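Local coordinates for Alr4995 protein (Nostoc sp., PDB 6LRF) that acts as a bifunctional arginine dihydrolase and ornithine cyclodeaminase, probably converting arginine to ornithine and ornithine on to proline, at residues A72-G77 / G121-D126; Y96-F101 / Y106-L111; L472-V477 / T688-K693; N562-H567 / G577-G582; K572-G577 / V583-V588. All coordinates share one frame; numbering follows the deposited sequence.

Contact 1: A72-G77 / G121-D126; sequences AGLVLG and GDALLD
Leu74 meets Ala123 with both of its methyls. CD2 of Leu74 lies 4.0 Å from CB of Ala123, and CD1 of Leu74 sits 3.6 Å from the carbonyl O of the same alanine. The second touch is between two leucines. CD1 of Leu76 comes within 3.9 Å of CD1 of Leu125, the two side chains crossing at a slant. That same CD1 of Leu125 also rests 3.7 Å from the backbone O of Val75. One methyl thus fills the angle between a main-chain carbonyl and a neighbouring side chain. Leu76 does not start out facing the other strand. Its CG lies opposite the backbone N (chi1 -177°), which carries the end of the chain closer to Leu125.

Strands 73-76 and 123-125 run nearly parallel, 18° apart, with axes 8.3 Å from each other. They belong to two different sheets of the N-terminal GME-family region, which is probably an α/β propeller built of ββαβ units. Between the two segments, leucine methyls and the Ala123 methyl meet each other and two backbone carbonyls.

Further out, Leu132 of the strand next to 123-125 touches Leu74, Ala123 and Leu125. Leu152 of helix 145-152 covers Leu74 and Leu76. Leu74 pairs through its backbone with Val81 of strand 79-82, and Gly73 bonds to Ala120, just before segment 121-126.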
# COMPACT_ATOMS: atom_id res chain seq x y z
N ALA B 72 43.98 -28.44 -10.94
CA ALA B 72 44.94 -29.41 -10.40
C ALA B 72 45.69 -28.83 -9.21
O ALA B 72 45.94 -29.50 -8.21
CB ALA B 72 45.93 -29.86 -11.50
N GLY B 73 46.05 -27.56 -9.33
CA GLY B 73 46.78 -26.87 -8.29
C GLY B 73 47.28 -25.55 -8.85
O GLY B 73 46.92 -25.15 -9.95
N LEU B 74 48.15 -24.89 -8.10
CA LEU B 74 48.62 -23.57 -8.46
C LEU B 74 50.13 -23.60 -8.59
O LEU B 74 50.82 -24.00 -7.65
CB LEU B 74 48.20 -22.55 -7.40
CG LEU B 74 48.89 -21.19 -7.51
CD1 LEU B 74 48.48 -20.50 -8.78
CD2 LEU B 74 48.55 -20.36 -6.31
N VAL B 75 50.65 -23.18 -9.73
CA VAL B 75 52.07 -23.32 -10.01
C VAL B 75 52.78 -21.97 -10.01
O VAL B 75 52.34 -21.03 -10.67
CB VAL B 75 52.28 -24.01 -11.38
CG1 VAL B 75 53.76 -23.94 -11.79
CG2 VAL B 75 51.79 -25.45 -11.32
N LEU B 76 53.90 -21.87 -9.30
CA LEU B 76 54.80 -20.73 -9.46
C LEU B 76 56.25 -21.21 -9.37
O LEU B 76 56.66 -21.74 -8.34
CB LEU B 76 54.55 -19.66 -8.39
CG LEU B 76 55.41 -18.40 -8.53
CD1 LEU B 76 55.17 -17.71 -9.88
CD2 LEU B 76 55.19 -17.42 -7.39
N GLY B 77 57.03 -21.00 -10.43
CA GLY B 77 58.41 -21.48 -10.45
C GLY B 77 58.44 -23.00 -10.35
O GLY B 77 57.75 -23.71 -11.09
N GLY B 121 42.45 -22.29 -10.94
CA GLY B 121 41.06 -21.93 -11.16
C GLY B 121 40.53 -20.89 -10.18
O GLY B 121 39.58 -20.18 -10.49
N ASP B 122 41.15 -20.79 -9.00
CA ASP B 122 40.75 -19.82 -7.96
C ASP B 122 41.88 -18.87 -7.60
O ASP B 122 41.72 -18.04 -6.69
CB ASP B 122 40.28 -20.52 -6.68
CG ASP B 122 38.77 -20.37 -6.44
OD1 ASP B 122 38.11 -19.61 -7.19
OD2 ASP B 122 38.24 -20.99 -5.49
N ALA B 123 43.02 -18.98 -8.26
CA ALA B 123 44.13 -18.09 -7.98
C ALA B 123 44.92 -17.81 -9.24
O ALA B 123 45.52 -18.73 -9.82
CB ALA B 123 45.02 -18.66 -6.91
N LEU B 124 44.90 -16.56 -9.69
CA LEU B 124 45.54 -16.20 -10.95
C LEU B 124 46.68 -15.22 -10.76
O LEU B 124 46.55 -14.20 -10.09
CB LEU B 124 44.52 -15.62 -11.91
CG LEU B 124 43.55 -16.70 -12.35
CD1 LEU B 124 42.43 -16.10 -13.16
CD2 LEU B 124 44.30 -17.71 -13.19
N LEU B 125 47.81 -15.53 -11.39
CA LEU B 125 48.99 -14.68 -11.30
C LEU B 125 48.85 -13.43 -12.16
O LEU B 125 48.34 -13.47 -13.27
CB LEU B 125 50.23 -15.46 -11.73
CG LEU B 125 50.70 -16.53 -10.74
CD1 LEU B 125 51.63 -17.53 -11.44
CD2 LEU B 125 51.38 -15.89 -9.54
N ASP B 126 49.31 -12.32 -11.62
CA ASP B 126 49.53 -11.12 -12.42
C ASP B 126 50.56 -11.51 -13.49
O ASP B 126 51.57 -12.14 -13.18
CB ASP B 126 50.02 -9.98 -11.52
CG ASP B 126 50.58 -8.81 -12.30
OD1 ASP B 126 49.77 -8.02 -12.84
OD2 ASP B 126 51.83 -8.68 -12.35

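Contact 2: Y96-F101 / Y106-L111; sequences YFKEWF and YTVYEL
Tyr106 N donates to the carbonyl O of Phe101 at 3.2 Å, with an N-H...O angle of 156°. The donor is tilted 34° from the carbonyl plane. The same oxygen lies at the edge of the Tyr106 ring, 3.3 Å from CD1 of Tyr106. The tyrosine hydroxyl is satisfied separately, by the backbone O of Val269. Phe101 turns its ring edge to the face of Tyr106 in an offset edge-to-face pair, planes at 88°. CB of Phe101 packs on CG2 of Val108 at 3.7 Å.

At the surface, extended Lys98 forms a salt bridge to Glu110, NZ to OE2 3.1 Å. The ammonium comes from above the carboxylate plane. A methionine in place of Lys98 would probably leave the Glu110 carboxylate without this charged mate.

Helix 93-103 turns tightly into strand 107-109, which pairs with strand 79-82. Strands 73-76 and 79-82, helix 93-103 and strand 107-109 follow in ββαβ order, consistent with one unit of the GME propeller.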
# COMPACT_ATOMS: atom_id res chain seq x y z
N TYR B 96 46.01 -38.25 -8.81
CA TYR B 96 46.49 -38.24 -10.18
C TYR B 96 47.18 -36.94 -10.53
O TYR B 96 48.20 -36.94 -11.22
CB TYR B 96 45.34 -38.52 -11.15
CG TYR B 96 44.75 -39.87 -10.88
CD1 TYR B 96 45.42 -41.02 -11.26
CD2 TYR B 96 43.54 -40.00 -10.18
CE1 TYR B 96 44.90 -42.27 -11.00
CE2 TYR B 96 43.01 -41.26 -9.92
CZ TYR B 96 43.70 -42.39 -10.33
OH TYR B 96 43.22 -43.66 -10.08
N PHE B 97 46.63 -35.83 -10.02
CA PHE B 97 47.26 -34.53 -10.23
C PHE B 97 48.59 -34.48 -9.49
O PHE B 97 49.62 -34.08 -10.06
CB PHE B 97 46.32 -33.39 -9.77
CG PHE B 97 45.18 -33.12 -10.72
CD1 PHE B 97 45.35 -33.27 -12.10
CD2 PHE B 97 43.94 -32.71 -10.25
CE1 PHE B 97 44.31 -33.00 -12.99
CE2 PHE B 97 42.89 -32.44 -11.14
CZ PHE B 97 43.09 -32.59 -12.52
N LYS B 98 48.59 -34.91 -8.23
CA LYS B 98 49.81 -34.93 -7.44
C LYS B 98 50.91 -35.77 -8.13
O LYS B 98 52.10 -35.38 -8.17
CB LYS B 98 49.53 -35.48 -6.04
CG LYS B 98 50.74 -35.51 -5.17
CD LYS B 98 50.44 -36.05 -3.79
CE LYS B 98 51.63 -35.78 -2.89
NZ LYS B 98 51.47 -36.39 -1.55
N GLU B 99 50.50 -36.91 -8.68
CA GLU B 99 51.42 -37.79 -9.40
C GLU B 99 52.05 -37.06 -10.57
O GLU B 99 53.25 -37.14 -10.78
CB GLU B 99 50.71 -39.04 -9.91
CG GLU B 99 51.67 -40.07 -10.52
CD GLU B 99 50.94 -41.30 -11.04
OE1 GLU B 99 50.14 -41.15 -12.00
OE2 GLU B 99 51.13 -42.40 -10.46
N TRP B 100 51.24 -36.35 -11.35
CA TRP B 100 51.81 -35.62 -12.47
C TRP B 100 52.82 -34.58 -11.98
O TRP B 100 53.91 -34.47 -12.53
CB TRP B 100 50.72 -34.95 -13.32
CG TRP B 100 51.33 -34.38 -14.57
CD1 TRP B 100 51.45 -35.00 -15.79
CD2 TRP B 100 51.94 -33.09 -14.71
NE1 TRP B 100 52.08 -34.16 -16.68
CE2 TRP B 100 52.40 -32.99 -16.05
CE3 TRP B 100 52.15 -32.01 -13.85
CZ2 TRP B 100 53.05 -31.86 -16.53
CZ3 TRP B 100 52.80 -30.89 -14.33
CH2 TRP B 100 53.24 -30.82 -15.66
N PHE B 101 52.47 -33.82 -10.95
CA PHE B 101 53.33 -32.73 -10.50
C PHE B 101 54.68 -33.27 -10.02
O PHE B 101 55.74 -32.76 -10.42
CB PHE B 101 52.67 -31.92 -9.39
CG PHE B 101 51.61 -30.95 -9.88
CD1 PHE B 101 51.90 -30.05 -10.90
CD2 PHE B 101 50.34 -30.94 -9.31
CE1 PHE B 101 50.95 -29.16 -11.35
CE2 PHE B 101 49.37 -30.04 -9.76
CZ PHE B 101 49.68 -29.15 -10.78
N TYR B 106 58.20 -30.92 -9.61
CA TYR B 106 57.72 -29.84 -8.75
C TYR B 106 57.80 -30.18 -7.28
O TYR B 106 57.65 -31.33 -6.88
CB TYR B 106 56.29 -29.45 -9.11
CG TYR B 106 56.20 -28.85 -10.49
CD1 TYR B 106 55.86 -29.63 -11.59
CD2 TYR B 106 56.50 -27.51 -10.70
CE1 TYR B 106 55.79 -29.09 -12.86
CE2 TYR B 106 56.45 -26.95 -11.98
CZ TYR B 106 56.08 -27.74 -13.05
OH TYR B 106 56.01 -27.20 -14.31
N THR B 107 58.02 -29.16 -6.47
CA THR B 107 57.91 -29.28 -5.03
C THR B 107 56.44 -29.04 -4.67
O THR B 107 55.93 -27.94 -4.86
CB THR B 107 58.86 -28.29 -4.32
OG1 THR B 107 60.19 -28.49 -4.80
CG2 THR B 107 58.82 -28.45 -2.80
N VAL B 108 55.78 -30.08 -4.17
CA VAL B 108 54.33 -30.08 -3.98
C VAL B 108 53.96 -29.81 -2.53
O VAL B 108 54.37 -30.53 -1.62
CB VAL B 108 53.71 -31.42 -4.42
CG1 VAL B 108 52.22 -31.44 -4.12
CG2 VAL B 108 53.94 -31.66 -5.91
N TYR B 109 53.20 -28.74 -2.32
CA TYR B 109 52.70 -28.42 -0.99
C TYR B 109 51.23 -28.78 -0.90
O TYR B 109 50.49 -28.61 -1.87
CB TYR B 109 52.89 -26.95 -0.68
CG TYR B 109 54.32 -26.54 -0.60
CD1 TYR B 109 54.97 -26.02 -1.71
CD2 TYR B 109 55.03 -26.68 0.57
CE1 TYR B 109 56.30 -25.64 -1.64
CE2 TYR B 109 56.35 -26.30 0.65
CZ TYR B 109 56.98 -25.78 -0.45
OH TYR B 109 58.30 -25.40 -0.36
N GLU B 110 50.82 -29.27 0.26
CA GLU B 110 49.45 -29.71 0.43
C GLU B 110 48.84 -29.00 1.62
O GLU B 110 49.48 -28.87 2.66
CB GLU B 110 49.39 -31.21 0.63
CG GLU B 110 49.81 -31.99 -0.58
CD GLU B 110 49.78 -33.47 -0.31
OE1 GLU B 110 50.29 -33.88 0.76
OE2 GLU B 110 49.23 -34.22 -1.14
N LEU B 111 47.60 -28.53 1.45
CA LEU B 111 46.88 -27.83 2.50
C LEU B 111 46.32 -28.85 3.49
O LEU B 111 46.14 -30.02 3.12
CB LEU B 111 45.76 -26.98 1.90
CG LEU B 111 46.41 -25.83 1.13
CD1 LEU B 111 45.66 -25.52 -0.12
CD2 LEU B 111 46.49 -24.63 2.03

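Contact 3: L472-V477 / T688-K693; sequences LVVEQV and TQQLDK
The carboxylate of Glu475 and the amide of Gln690 stand almost at right angles, their planes 85° apart. They do not meet as hydrogen-bonding groups. NE2 of Gln690 instead approaches the aliphatic part of the glutamate, 3.3 Å from CG of Glu475, while OE2 of Glu475 is farther from it at 3.8 Å. Gln690 folds back at chi2 (69°), and this bend lays its amide beside the extended Glu475 chain.

Nearer the Gln690 backbone, the packing is apolar. CG1 of Val474 touches CB of Gln690 at 4.0 Å. The backbones come close here, with CA of Glu475 and CA of Gln690 6.6 Å apart. The shared surface is small, and Gln690 supplies the larger part of it.

The acid end of Glu475 has its charged partner on the second subunit: Arg165 of that chain forms a salt bridge to OE2, and its charge would probably offset the repulsion from Glu210 of the same subunit, which also lies close to OE2.

Both segments are helical. Val474 also packs on Phe683 and Leu686 of helix 680-694, so the two helices touch beyond this point. Val473 touches Val674 and Val676 of strand 673-677, an outer strand of the parallel Rossmann sheet, while helix 680-694 contacts helix 505-513 through Thr688 and Leu691.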
# COMPACT_ATOMS: atom_id res chain seq x y z
N LEU B 472 4.40 5.17 -21.28
CA LEU B 472 3.84 6.24 -22.11
C LEU B 472 4.16 7.60 -21.50
O LEU B 472 4.51 8.53 -22.22
CB LEU B 472 2.32 6.06 -22.30
CG LEU B 472 1.90 5.51 -23.68
CD1 LEU B 472 2.55 6.29 -24.81
CD2 LEU B 472 2.19 4.01 -23.83
N VAL B 473 4.08 7.72 -20.17
CA VAL B 473 4.50 8.93 -19.49
C VAL B 473 5.96 9.25 -19.81
O VAL B 473 6.30 10.39 -20.16
CB VAL B 473 4.33 8.82 -17.97
CG1 VAL B 473 5.09 9.94 -17.25
CG2 VAL B 473 2.86 8.85 -17.62
N VAL B 474 6.82 8.25 -19.71
CA VAL B 474 8.23 8.45 -20.01
C VAL B 474 8.42 8.94 -21.43
O VAL B 474 9.25 9.81 -21.70
CB VAL B 474 9.05 7.15 -19.79
CG1 VAL B 474 10.35 7.18 -20.57
CG2 VAL B 474 9.32 6.97 -18.32
N GLU B 475 7.61 8.40 -22.34
CA GLU B 475 7.69 8.83 -23.73
C GLU B 475 7.32 10.31 -23.87
O GLU B 475 7.97 11.05 -24.60
CB GLU B 475 6.78 7.97 -24.61
CG GLU B 475 7.11 8.10 -26.09
CD GLU B 475 6.26 7.21 -26.99
OE1 GLU B 475 5.22 6.67 -26.53
OE2 GLU B 475 6.65 7.06 -28.17
N GLN B 476 6.30 10.74 -23.15
CA GLN B 476 5.90 12.14 -23.20
C GLN B 476 6.94 13.03 -22.53
O GLN B 476 7.29 14.07 -23.09
CB GLN B 476 4.52 12.33 -22.59
CG GLN B 476 3.45 11.52 -23.34
CD GLN B 476 2.13 11.40 -22.60
OE1 GLN B 476 1.95 11.95 -21.52
NE2 GLN B 476 1.20 10.65 -23.19
N VAL B 477 7.46 12.62 -21.37
CA VAL B 477 8.47 13.41 -20.67
C VAL B 477 9.79 13.50 -21.46
O VAL B 477 10.40 14.57 -21.52
CB VAL B 477 8.76 12.85 -19.26
CG1 VAL B 477 9.82 13.66 -18.57
CG2 VAL B 477 7.51 12.87 -18.41
N THR B 688 16.29 7.50 -20.02
CA THR B 688 17.57 7.59 -20.74
C THR B 688 17.56 6.72 -22.02
O THR B 688 18.11 7.11 -23.04
CB THR B 688 18.77 7.20 -19.85
OG1 THR B 688 18.41 6.09 -19.02
CG2 THR B 688 19.18 8.39 -18.96
N GLN B 689 16.92 5.55 -21.95
CA GLN B 689 16.73 4.73 -23.13
C GLN B 689 15.91 5.49 -24.15
O GLN B 689 16.24 5.52 -25.33
CB GLN B 689 16.05 3.41 -22.78
CG GLN B 689 16.93 2.42 -22.06
CD GLN B 689 16.12 1.32 -21.40
OE1 GLN B 689 16.50 0.78 -20.35
NE2 GLN B 689 14.99 0.98 -22.02
N GLN B 690 14.84 6.12 -23.68
CA GLN B 690 13.94 6.84 -24.57
C GLN B 690 14.59 8.08 -25.19
O GLN B 690 14.25 8.47 -26.30
CB GLN B 690 12.67 7.22 -23.84
CG GLN B 690 11.54 7.61 -24.75
CD GLN B 690 10.99 6.45 -25.54
OE1 GLN B 690 11.39 5.30 -25.35
NE2 GLN B 690 10.06 6.74 -26.44
N LEU B 691 15.52 8.69 -24.47
CA LEU B 691 16.22 9.87 -24.97
C LEU B 691 17.24 9.51 -26.03
O LEU B 691 17.63 10.34 -26.85
CB LEU B 691 16.92 10.61 -23.83
CG LEU B 691 16.04 11.51 -22.97
CD1 LEU B 691 16.73 11.77 -21.66
CD2 LEU B 691 15.76 12.81 -23.69
N ASP B 692 17.68 8.26 -25.99
CA ASP B 692 18.65 7.80 -26.97
C ASP B 692 17.95 7.52 -28.30
O ASP B 692 18.49 7.81 -29.37
CB ASP B 692 19.36 6.56 -26.44
CG ASP B 692 20.35 6.89 -25.33
OD1 ASP B 692 20.91 8.01 -25.35
OD2 ASP B 692 20.57 6.03 -24.45
N LYS B 693 16.74 6.98 -28.22
CA LYS B 693 15.94 6.70 -29.40
C LYS B 693 15.61 7.98 -30.16
O LYS B 693 15.42 7.96 -31.38
CB LYS B 693 14.65 5.98 -29.01
CG LYS B 693 14.88 4.68 -28.28
CD LYS B 693 13.59 3.92 -28.08
CE LYS B 693 13.84 2.63 -27.31
NZ LYS B 693 12.60 1.80 -27.20

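Contact 4: N562-H567 / G577-G582; sequences NTIRRH and GIIRSG
A CH-pi contact joins His567 and Ile578. CD1 of Ile578 lies over one face of the imidazole, 3.7 Å from the ring centroid and 25° off the ring normal. The nearest ring atom to this CD1 is NE2 of His567, at 3.4 Å. CG2 of Ile578 also approaches the ring, 4.0 Å from CE1 of His567. Ile578 reaches the ring with CG1 placed between the backbone N and the carbonyl carbon (chi1 75°), a less common setting for isoleucine.

The other touches are apolar. CD1 of Ile578 is also 3.5 Å from CG2 of Thr563, so one methyl touches both Thr563 and the histidine, two side chains of the same helix. The Thr563 hydroxyl is turned to a different task, a hydrogen bond to the backbone O of Lys559. One step along each segment, CD1 of Ile564 meets CD1 of Ile579 at 3.7 Å, the two side chains crossing at about a right angle.

The segment 577-582 is the loop between helices 570-575 and 583-589 in the Rossmann-fold region. It opens with a Schellman motif at Gly577, whose positive phi ends the first helix. It closes at Gly582, the N-cap position of the next.

Among backbone bonds, His567 N to Thr563 O is part of helix 554-567. Ile579 bonds to Gly573 in the preceding helix. Ile570 and Leu606 also pack on Ile564.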
# COMPACT_ATOMS: atom_id res chain seq x y z
N ASN B 562 32.64 12.47 7.21
CA ASN B 562 33.89 12.97 7.78
C ASN B 562 34.92 13.39 6.72
O ASN B 562 35.61 14.39 6.86
CB ASN B 562 34.51 11.92 8.70
CG ASN B 562 35.54 12.51 9.60
OD1 ASN B 562 35.23 13.40 10.39
ND2 ASN B 562 36.79 12.05 9.48
N THR B 563 35.04 12.61 5.66
CA THR B 563 36.00 12.90 4.60
C THR B 563 35.66 14.20 3.87
O THR B 563 36.53 15.03 3.60
CB THR B 563 36.10 11.72 3.61
OG1 THR B 563 36.54 10.56 4.32
CG2 THR B 563 37.06 12.01 2.49
N ILE B 564 34.38 14.39 3.53
CA ILE B 564 33.98 15.62 2.86
C ILE B 564 34.17 16.83 3.80
O ILE B 564 34.66 17.87 3.37
CB ILE B 564 32.51 15.57 2.36
CG1 ILE B 564 32.29 14.34 1.46
CG2 ILE B 564 32.16 16.83 1.56
CD1 ILE B 564 33.27 14.24 0.28
N ARG B 565 33.83 16.68 5.08
CA ARG B 565 34.05 17.75 6.04
C ARG B 565 35.56 18.07 6.10
O ARG B 565 35.94 19.24 6.18
CB ARG B 565 33.49 17.39 7.42
CG ARG B 565 31.94 17.31 7.47
CD ARG B 565 31.43 17.02 8.88
NE ARG B 565 31.82 18.08 9.82
CZ ARG B 565 31.11 19.18 10.03
NH1 ARG B 565 29.94 19.36 9.40
NH2 ARG B 565 31.55 20.11 10.87
N ARG B 566 36.41 17.05 6.00
CA ARG B 566 37.85 17.30 6.04
C ARG B 566 38.32 18.13 4.85
O ARG B 566 39.08 19.08 5.01
CB ARG B 566 38.65 16.01 6.09
CG ARG B 566 40.15 16.29 6.22
CD ARG B 566 40.94 15.04 6.54
NE ARG B 566 40.87 14.08 5.44
CZ ARG B 566 40.28 12.89 5.53
NH1 ARG B 566 39.71 12.52 6.67
NH2 ARG B 566 40.26 12.08 4.47
N HIS B 567 37.86 17.78 3.65
CA HIS B 567 38.22 18.52 2.44
C HIS B 567 37.54 19.89 2.39
O HIS B 567 38.05 20.81 1.75
CB HIS B 567 37.87 17.71 1.20
CG HIS B 567 38.82 16.60 0.93
ND1 HIS B 567 39.79 16.66 -0.05
CD2 HIS B 567 38.99 15.40 1.54
CE1 HIS B 567 40.49 15.54 -0.05
NE2 HIS B 567 40.02 14.76 0.91
N GLY B 577 40.42 14.66 -6.40
CA GLY B 577 40.31 13.34 -7.00
C GLY B 577 39.78 12.21 -6.14
O GLY B 577 39.87 11.05 -6.53
N ILE B 578 39.21 12.50 -4.96
CA ILE B 578 38.67 11.41 -4.14
C ILE B 578 37.23 11.07 -4.55
O ILE B 578 36.79 9.93 -4.42
CB ILE B 578 38.72 11.72 -2.62
CG1 ILE B 578 37.63 12.72 -2.24
CG2 ILE B 578 40.11 12.23 -2.19
CD1 ILE B 578 37.64 13.08 -0.80
N ILE B 579 36.50 12.06 -5.06
CA ILE B 579 35.22 11.81 -5.72
C ILE B 579 35.43 11.83 -7.23
O ILE B 579 35.83 12.86 -7.78
CB ILE B 579 34.16 12.87 -5.36
CG1 ILE B 579 33.91 12.92 -3.84
CG2 ILE B 579 32.87 12.59 -6.13
CD1 ILE B 579 33.01 14.08 -3.45
N ARG B 580 35.13 10.72 -7.90
CA ARG B 580 35.47 10.58 -9.32
C ARG B 580 34.27 10.30 -10.22
O ARG B 580 34.39 10.28 -11.44
CB ARG B 580 36.50 9.47 -9.50
CG ARG B 580 37.85 9.82 -8.91
CD ARG B 580 38.89 8.76 -9.20
NE ARG B 580 40.19 9.20 -8.73
CZ ARG B 580 41.03 9.95 -9.45
NH1 ARG B 580 40.70 10.32 -10.68
NH2 ARG B 580 42.20 10.31 -8.94
N SER B 581 33.11 10.06 -9.62
CA SER B 581 31.93 9.77 -10.41
C SER B 581 30.66 10.03 -9.62
O SER B 581 30.71 10.13 -8.38
CB SER B 581 31.95 8.32 -10.90
OG SER B 581 32.05 7.44 -9.80
N GLY B 582 29.53 10.14 -10.32
CA GLY B 582 28.24 10.19 -9.67
C GLY B 582 27.53 11.51 -9.85
O GLY B 582 28.04 12.41 -10.54

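Contact 5: K572-G577 / V583-V588; sequences KGVESG and VMYECV
Val574 and Val588 share one torsion, CG1 opposite the backbone N (chi1 171° in both), and meet tip to tip through their methyls. CG1 of Val574 is 4.0 Å from CG1 of Val588. Tyr585 also has its CG swung away from its own N (chi1 172°). That brings the ring across to the valine, although the residue does not start out facing it. CD1 of Tyr585 lies 3.8 Å from CG1 of Val574, and CE1 of Tyr585 is 3.9 Å from the same methyl. The ring side chain and the valine cross at about a right angle.

Val574 therefore enters between two residues of one helix face, three positions apart. CG2 of Val574 takes part too, 4.1 Å from CB of Val588. A glycine at Val574 would probably open a gap between Tyr585 and Val588 and let the tyrosine ring turn more easily.

Helices 570-575 and 583-589 are two short consecutive helices joined by the loop 576-582. They pack through one small apolar patch beside the parallel sheet of the Rossmann fold. At the end of helix 570-575, Gly577 N bonds to Val574 O at 2.8 Å.

Ile579, from the connecting loop, touches both Val574 and Tyr585. On another side of the second helix, Val583 and Cys587 pack on Leu520 and Ile512, and Asp530 accepts the first backbone N-H groups, those of Val583 and Met584, a selenomethionine.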
# COMPACT_ATOMS: atom_id res chain seq x y z
N LYS B 572 35.85 20.46 -3.51
CA LYS B 572 37.24 20.16 -3.20
C LYS B 572 37.48 18.65 -3.16
O LYS B 572 38.57 18.18 -3.48
CB LYS B 572 37.65 20.83 -1.88
CG LYS B 572 37.78 22.34 -2.04
CD LYS B 572 38.38 23.04 -0.84
CE LYS B 572 38.55 24.53 -1.12
NZ LYS B 572 38.87 25.32 0.11
N GLY B 573 36.45 17.90 -2.80
CA GLY B 573 36.51 16.44 -2.86
C GLY B 573 36.66 15.94 -4.29
O GLY B 573 37.33 14.95 -4.54
N VAL B 574 36.03 16.63 -5.24
CA VAL B 574 36.20 16.30 -6.65
C VAL B 574 37.58 16.74 -7.15
O VAL B 574 38.29 15.96 -7.77
CB VAL B 574 35.09 16.95 -7.51
CG1 VAL B 574 35.39 16.79 -9.00
CG2 VAL B 574 33.74 16.35 -7.15
N GLU B 575 37.96 17.97 -6.84
CA GLU B 575 39.26 18.50 -7.23
C GLU B 575 40.42 17.63 -6.73
O GLU B 575 41.35 17.34 -7.46
CB GLU B 575 39.43 19.92 -6.73
CG GLU B 575 38.53 20.93 -7.41
CD GLU B 575 38.72 22.34 -6.90
OE1 GLU B 575 38.51 22.58 -5.68
OE2 GLU B 575 39.10 23.22 -7.71
N SER B 576 40.36 17.22 -5.47
CA SER B 576 41.40 16.36 -4.92
C SER B 576 41.38 14.95 -5.52
O SER B 576 42.20 14.12 -5.16
CB SER B 576 41.26 16.27 -3.41
OG SER B 576 40.22 15.35 -3.09
N GLY B 577 40.42 14.66 -6.40
CA GLY B 577 40.31 13.34 -7.00
C GLY B 577 39.78 12.21 -6.14
O GLY B 577 39.87 11.05 -6.53
N VAL B 583 26.37 11.64 -9.22
CA VAL B 583 25.54 12.83 -9.39
C VAL B 583 26.28 14.10 -8.99
O VAL B 583 26.41 15.02 -9.79
CB VAL B 583 24.22 12.72 -8.59
CG1 VAL B 583 23.41 14.01 -8.69
CG2 VAL B 583 23.42 11.53 -9.09
N MSE B 584 26.78 14.15 -7.75
CA MSE B 584 27.42 15.37 -7.26
C MSE B 584 28.68 15.67 -8.09
O MSE B 584 28.97 16.83 -8.39
CB MSE B 584 27.74 15.24 -5.76
CG MSE B 584 26.53 14.80 -4.89
SE MSE B 584 24.95 15.92 -5.22
CE MSE B 584 25.79 17.57 -4.62
N TYR B 585 29.39 14.63 -8.48
CA TYR B 585 30.55 14.77 -9.36
C TYR B 585 30.22 15.47 -10.67
O TYR B 585 30.90 16.41 -11.06
CB TYR B 585 31.16 13.40 -9.68
CG TYR B 585 32.26 13.45 -10.74
CD1 TYR B 585 33.57 13.80 -10.40
CD2 TYR B 585 31.98 13.16 -12.07
CE1 TYR B 585 34.57 13.85 -11.36
CE2 TYR B 585 32.98 13.21 -13.04
CZ TYR B 585 34.27 13.55 -12.68
OH TYR B 585 35.25 13.60 -13.63
N GLU B 586 29.19 14.99 -11.36
CA GLU B 586 28.79 15.60 -12.62
C GLU B 586 28.35 17.05 -12.44
O GLU B 586 28.59 17.88 -13.32
CB GLU B 586 27.67 14.81 -13.30
CG GLU B 586 28.05 13.39 -13.77
CD GLU B 586 29.25 13.35 -14.74
OE1 GLU B 586 29.65 14.40 -15.29
OE2 GLU B 586 29.80 12.24 -14.94
N CYS B 587 27.72 17.37 -11.31
CA CYS B 587 27.32 18.77 -11.06
C CYS B 587 28.55 19.65 -10.96
O CYS B 587 28.60 20.74 -11.54
CB CYS B 587 26.48 18.91 -9.78
SG CYS B 587 24.80 18.30 -9.97
N VAL B 588 29.57 19.18 -10.24
CA VAL B 588 30.78 19.97 -10.11
C VAL B 588 31.51 20.08 -11.46
O VAL B 588 31.87 21.18 -11.88
CB VAL B 588 31.72 19.38 -9.03
CG1 VAL B 588 33.08 20.08 -9.05
CG2 VAL B 588 31.08 19.51 -7.64

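Overall arrangement
Contacts 1 and 2 lie in the N-terminal GME-family region, with centres 13 Å apart. They touch through Ala72 on Phe97 and Val75 on Phe101. Contact 2 is nested in the loop closed by contact 1, and strands 73-76 and 107-109 are in one mixed sheet. The other three come later, in the C-terminal part that includes the Rossmann fold. Contact 3 closes a long loop holding contacts 4 and 5, its centre about 28 to 33 Å from theirs. Those two interleave, share Gly577 and have centres 7 Å apart; Gly573 O probably accepts from Ile578 N and Ile579 N. Contacts 2 and 3 are about 60 Å apart between centres, consistent with two activities in separate regions.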